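Local coordinates for hypothetical conserved protein (Geobacillus kaustophilus, PDB 2QYH) that is of unknown function but may be a magnesium-binding phosphatase of the haloacid dehalogenase-like type, at residues 149-152 with 153-156; 85-88 with 89-93. All coordinates share one frame; numbering follows the deposited sequence.

Contact 1 of 2, residues 149-152 with 153-156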
loop_
_atom_site.group_PDB
_atom_site.type_symbol
_atom_site.label_atom_id
_atom_site.label_comp_id
_atom_site.label_asym_id
_atom_site.label_seq_id
_atom_site.Cartn_x
_atom_site.Cartn_y
_atom_site.Cartn_z
ATOM N N PHE D 149 17.751 -14.893 -9.109
ATOM C CA PHE D 149 17.464 -15.954 -8.168
ATOM C C PHE D 149 18.447 -17.108 -8.262
ATOM O O PHE D 149 18.389 -17.932 -9.177
ATOM C CB PHE D 149 16.030 -16.437 -8.349
ATOM C CG PHE D 149 15.012 -15.361 -8.118
ATOM C CD1 PHE D 149 14.710 -14.447 -9.120
ATOM C CD2 PHE D 149 14.397 -15.225 -6.875
ATOM C CE1 PHE D 149 13.813 -13.411 -8.890
ATOM C CE2 PHE D 149 13.500 -14.194 -6.636
ATOM C CZ PHE D 149 13.206 -13.283 -7.646
ATOM N N CYS D 150 19.362 -17.131 -7.297
ATOM C CA CYS D 150 20.389 -18.150 -7.190
ATOM C C CYS D 150 20.944 -18.029 -5.780
ATOM O O CYS D 150 20.744 -17.006 -5.113
ATOM C CB CYS D 150 21.509 -17.905 -8.206
ATOM S SG CYS D 150 22.678 -16.613 -7.728
ATOM N N ARG D 151 21.645 -19.068 -5.331
ATOM C CA ARG D 151 22.228 -19.081 -3.995
ATOM C C ARG D 151 23.602 -18.418 -3.995
ATOM O O ARG D 151 24.213 -18.231 -5.048
ATOM C CB ARG D 151 22.320 -20.521 -3.482
ATOM C CG ARG D 151 20.961 -21.179 -3.293
ATOM C CD ARG D 151 21.074 -22.669 -3.004
ATOM N NE ARG D 151 19.764 -23.292 -2.835
ATOM C CZ ARG D 151 18.982 -23.112 -1.773
ATOM N NH1 ARG D 151 19.380 -22.327 -0.776
ATOM N NH2 ARG D 151 17.797 -23.712 -1.712
ATOM N N ALA D 152 24.080 -18.059 -2.808
ATOM C CA ALA D 152 25.373 -17.397 -2.670
ATOM C C ALA D 152 26.529 -18.205 -3.266
ATOM O O ALA D 152 27.537 -17.638 -3.694
ATOM C CB ALA D 152 25.641 -17.089 -1.196
ATOM N N GLU D 153 26.377 -19.524 -3.297
ATOM C CA GLU D 153 27.404 -20.406 -3.842
ATOM C C GLU D 153 27.494 -20.301 -5.361
ATOM O O GLU D 153 28.507 -20.670 -5.950
ATOM C CB GLU D 153 27.109 -21.863 -3.468
ATOM C CG GLU D 153 26.981 -22.130 -1.976
ATOM C CD GLU D 153 25.755 -21.477 -1.363
ATOM O OE1 GLU D 153 24.629 -21.802 -1.797
ATOM O OE2 GLU D 153 25.916 -20.641 -0.448
ATOM N N GLU D 154 26.444 -19.784 -5.991
ATOM C CA GLU D 154 26.403 -19.678 -7.445
ATOM C C GLU D 154 26.640 -18.282 -8.037
ATOM O O GLU D 154 26.796 -18.144 -9.256
ATOM C CB GLU D 154 25.054 -20.196 -7.945
ATOM C CG GLU D 154 24.623 -21.511 -7.320
ATOM C CD GLU D 154 23.165 -21.846 -7.607
ATOM O OE1 GLU D 154 22.268 -21.158 -7.071
ATOM O OE2 GLU D 154 22.918 -22.801 -8.374
ATOM N N GLU D 155 26.675 -17.255 -7.192
ATOM C CA GLU D 155 26.839 -15.876 -7.661
ATOM C C GLU D 155 28.200 -15.454 -8.228
ATOM O O GLU D 155 28.252 -14.629 -9.143
ATOM C CB GLU D 155 26.432 -14.898 -6.550
ATOM C CG GLU D 155 27.265 -15.014 -5.291
ATOM C CD GLU D 155 26.742 -14.155 -4.159
ATOM O OE1 GLU D 155 25.547 -14.293 -3.817
ATOM O OE2 GLU D 155 27.526 -13.350 -3.610
ATOM N N GLU D 156 29.289 -16.005 -7.696
ATOM C CA GLU D 156 30.642 -15.660 -8.156
ATOM C C GLU D 156 30.749 -15.282 -9.644
ATOM O O GLU D 156 31.190 -14.181 -9.980
ATOM C CB GLU D 156 31.615 -16.805 -7.847
ATOM C CG GLU D 156 33.003 -16.643 -8.469
ATOM C CD GLU D 156 33.783 -15.479 -7.887
ATOM O OE1 GLU D 156 33.248 -14.353 -7.868
ATOM O OE2 GLU D 156 34.937 -15.689 -7.455
#
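Arg151 O collects two amide donors from the residues that follow it round the turn. Glu154 N is the stronger, at 2.9 Å from Arg151 O with an N-H...O angle of 154°; it stands well above the carbonyl plane rather than on a lone pair. Glu155 N, at 3.4 Å from Arg151 O, makes only a weak, strongly bent bond. A bond from residue 154 back to residue 151 defines a beta turn, with Ala152 and Glu153 at its corners; the second bond adds a weak i to i+4 step on the way into helix 156-161.

Arg151 also gives its own amide to this turn. Glu154 OE1 accepts Arg151 N at 2.8 Å through its anti lone pair, and the N-H...O angle of 170° makes the bond nearly straight. The first torsion of Glu154 sets CG beside its backbone N (chi1 -46°) and so gives the direction, while the extended chain beyond CG supplies the reach back to the start of the turn, where OE1 also lies 3.5 Å from Cys150 CB. The other oxygen, OE2, bonds to His99.

Glu153 instead bends at chi2, bringing OE1 beside Arg151 CB. The guanidinium leads away, Arg151 NE lying 5.2 Å from Glu153 OE1, so no ion pair forms here. Glu155 lays its CG against Ala152 O, while its OE1 makes a salt bridge to Arg169.

Both the amide and the carbonyl of Arg151 are thus satisfied locally, by side chain and backbone respectively. Four consecutive glutamates probably concentrate negative charge, which Arg169, bridged to Glu155, and Arg160, bridged to Glu156, would partly offset.

Contact 2 of 2, residues 85-88 with 89-93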
loop_
_atom_site.group_PDB
_atom_site.type_symbol
_atom_site.label_atom_id
_atom_site.label_comp_id
_atom_site.label_asym_id
_atom_site.label_seq_id
_atom_site.Cartn_x
_atom_site.Cartn_y
_atom_site.Cartn_z
ATOM N N GLU D 85 21.431 -3.559 -22.775
ATOM C CA GLU D 85 22.419 -4.462 -23.354
ATOM C C GLU D 85 22.862 -5.491 -22.312
ATOM O O GLU D 85 22.780 -6.702 -22.533
ATOM C CB GLU D 85 23.630 -3.650 -23.817
ATOM C CG GLU D 85 24.790 -4.465 -24.350
ATOM C CD GLU D 85 26.112 -3.739 -24.195
ATOM O OE1 GLU D 85 26.178 -2.542 -24.548
ATOM O OE2 GLU D 85 27.084 -4.367 -23.721
ATOM N N LYS D 86 23.331 -4.992 -21.173
ATOM C CA LYS D 86 23.801 -5.848 -20.098
ATOM C C LYS D 86 22.686 -6.645 -19.431
ATOM O O LYS D 86 22.918 -7.758 -18.955
ATOM C CB LYS D 86 24.558 -5.015 -19.066
ATOM C CG LYS D 86 25.867 -4.440 -19.603
ATOM C CD LYS D 86 26.812 -5.550 -20.041
ATOM C CE LYS D 86 28.062 -5.009 -20.724
ATOM N NZ LYS D 86 28.949 -6.108 -21.211
ATOM N N VAL D 87 21.482 -6.084 -19.393
ATOM C CA VAL D 87 20.353 -6.793 -18.800
ATOM C C VAL D 87 20.083 -8.047 -19.635
ATOM O O VAL D 87 19.846 -9.127 -19.091
ATOM C CB VAL D 87 19.070 -5.912 -18.758
ATOM C CG1 VAL D 87 17.879 -6.741 -18.317
ATOM C CG2 VAL D 87 19.265 -4.752 -17.787
ATOM N N ARG D 88 20.136 -7.901 -20.959
ATOM C CA ARG D 88 19.907 -9.026 -21.862
ATOM C C ARG D 88 20.942 -10.137 -21.669
ATOM O O ARG D 88 20.583 -11.311 -21.595
ATOM C CB ARG D 88 19.933 -8.558 -23.316
ATOM C CG ARG D 88 19.563 -9.648 -24.296
ATOM C CD ARG D 88 19.627 -9.172 -25.737
ATOM N NE ARG D 88 18.843 -7.960 -25.955
ATOM C CZ ARG D 88 19.371 -6.745 -26.079
ATOM N NH1 ARG D 88 20.689 -6.582 -26.010
ATOM N NH2 ARG D 88 18.583 -5.690 -26.273
ATOM N N ALA D 89 22.219 -9.767 -21.588
ATOM C CA ALA D 89 23.293 -10.745 -21.394
ATOM C C ALA D 89 23.122 -11.509 -20.083
ATOM O O ALA D 89 23.206 -12.740 -20.054
ATOM C CB ALA D 89 24.661 -10.046 -21.411
ATOM N N LEU D 90 22.888 -10.771 -19.000
ATOM C CA LEU D 90 22.705 -11.365 -17.681
ATOM C C LEU D 90 21.548 -12.363 -17.696
ATOM O O LEU D 90 21.634 -13.431 -17.093
ATOM C CB LEU D 90 22.420 -10.274 -16.646
ATOM C CG LEU D 90 22.929 -10.501 -15.217
ATOM C CD1 LEU D 90 22.401 -9.400 -14.317
ATOM C CD2 LEU D 90 22.489 -11.855 -14.699
ATOM N N THR D 91 20.468 -12.010 -18.386
ATOM C CA THR D 91 19.297 -12.877 -18.462
ATOM C C THR D 91 19.620 -14.173 -19.204
ATOM O O THR D 91 19.291 -15.272 -18.740
ATOM C CB THR D 91 18.120 -12.173 -19.180
ATOM O OG1 THR D 91 17.870 -10.908 -18.561
ATOM C CG2 THR D 91 16.856 -13.018 -19.087
ATOM N N GLU D 92 20.269 -14.045 -20.356
ATOM C CA GLU D 92 20.618 -15.216 -21.145
ATOM C C GLU D 92 21.602 -16.107 -20.408
ATOM O O GLU D 92 21.379 -17.310 -20.288
ATOM C CB GLU D 92 21.178 -14.793 -22.502
ATOM C CG GLU D 92 20.085 -14.410 -23.491
ATOM C CD GLU D 92 20.617 -13.704 -24.724
ATOM O OE1 GLU D 92 21.602 -14.196 -25.314
ATOM O OE2 GLU D 92 20.043 -12.662 -25.106
ATOM N N GLU D 93 22.676 -15.518 -19.897
ATOM C CA GLU D 93 23.669 -16.297 -19.171
ATOM C C GLU D 93 23.040 -16.990 -17.958
ATOM O O GLU D 93 23.258 -18.182 -17.736
ATOM C CB GLU D 93 24.839 -15.407 -18.730
ATOM C CG GLU D 93 25.908 -16.152 -17.933
ATOM C CD GLU D 93 27.165 -15.330 -17.698
ATOM O OE1 GLU D 93 27.976 -15.722 -16.828
ATOM O OE2 GLU D 93 27.349 -14.301 -18.382
#
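Arg88 and Ala89, consecutive on helix 84-96, have the most surface buried here, followed by Val87. Arg88 and Glu92 run side by side on one flank, four residues apart. The contact is made by the aliphatic stem: Arg88 CG lies 3.2 Å from Glu92 OE2, whereas Arg88 NE is 4.9 Å from the same oxygen. With chi1 at -174° and chi3 turned to -53°, the Arg88 chain bends at the CG-CD bond, and its NH2 reaches a salt bridge with Glu139.

Ala89 takes part mainly through its backbone, Ala89 N bonding to Glu85 O at 3.3 Å. The same four-residue step joins Leu90 to Lys86 and Glu92 to Arg88, confirming alpha-helical geometry.

Val87 O accepts twice from Thr91, from N at 3.0 Å and from OG1 at 2.7 Å, the two donors approaching opposite faces of the carbonyl plane. Thr91 OG1 stands beside its own backbone N (chi1 -53°), which turns the hydroxyl back toward the preceding helical turn.

Val87, Leu90 and Thr91 mark the buried face of the helix. Val87 and Leu90 pack on Phe165 of strand 165-171, Val87 and Thr91 meet Phe103 of strand 101-104, and Tyr138 of helix 137-140 touches Val87, Arg88 and Thr91.

In the fold
Contacts 1 and 2 have centres 16 Å apart and nearest atoms about 8 Å apart, without touching. Both border the five-stranded antiparallel sheet, separate from the mixed sheet that carries a probable HAD-type DxDx(T/V) motif, an organisation consistent with a cap domain beside a Rossmann-like core. Contact 1 is a surface turn joining strand 145-148 to helix 156-161, whereas contact 2 is partly buried and lies wholly within helix 84-96. Their chemistry differs accordingly: a carboxylate reinforces the turn by accepting a backbone amide, while in the helix a hydroxyl supplements regular backbone bonding. Strand 165-171 links their surroundings, giving Arg169 to contact 1 and Phe165 and Phe167 to contact 2.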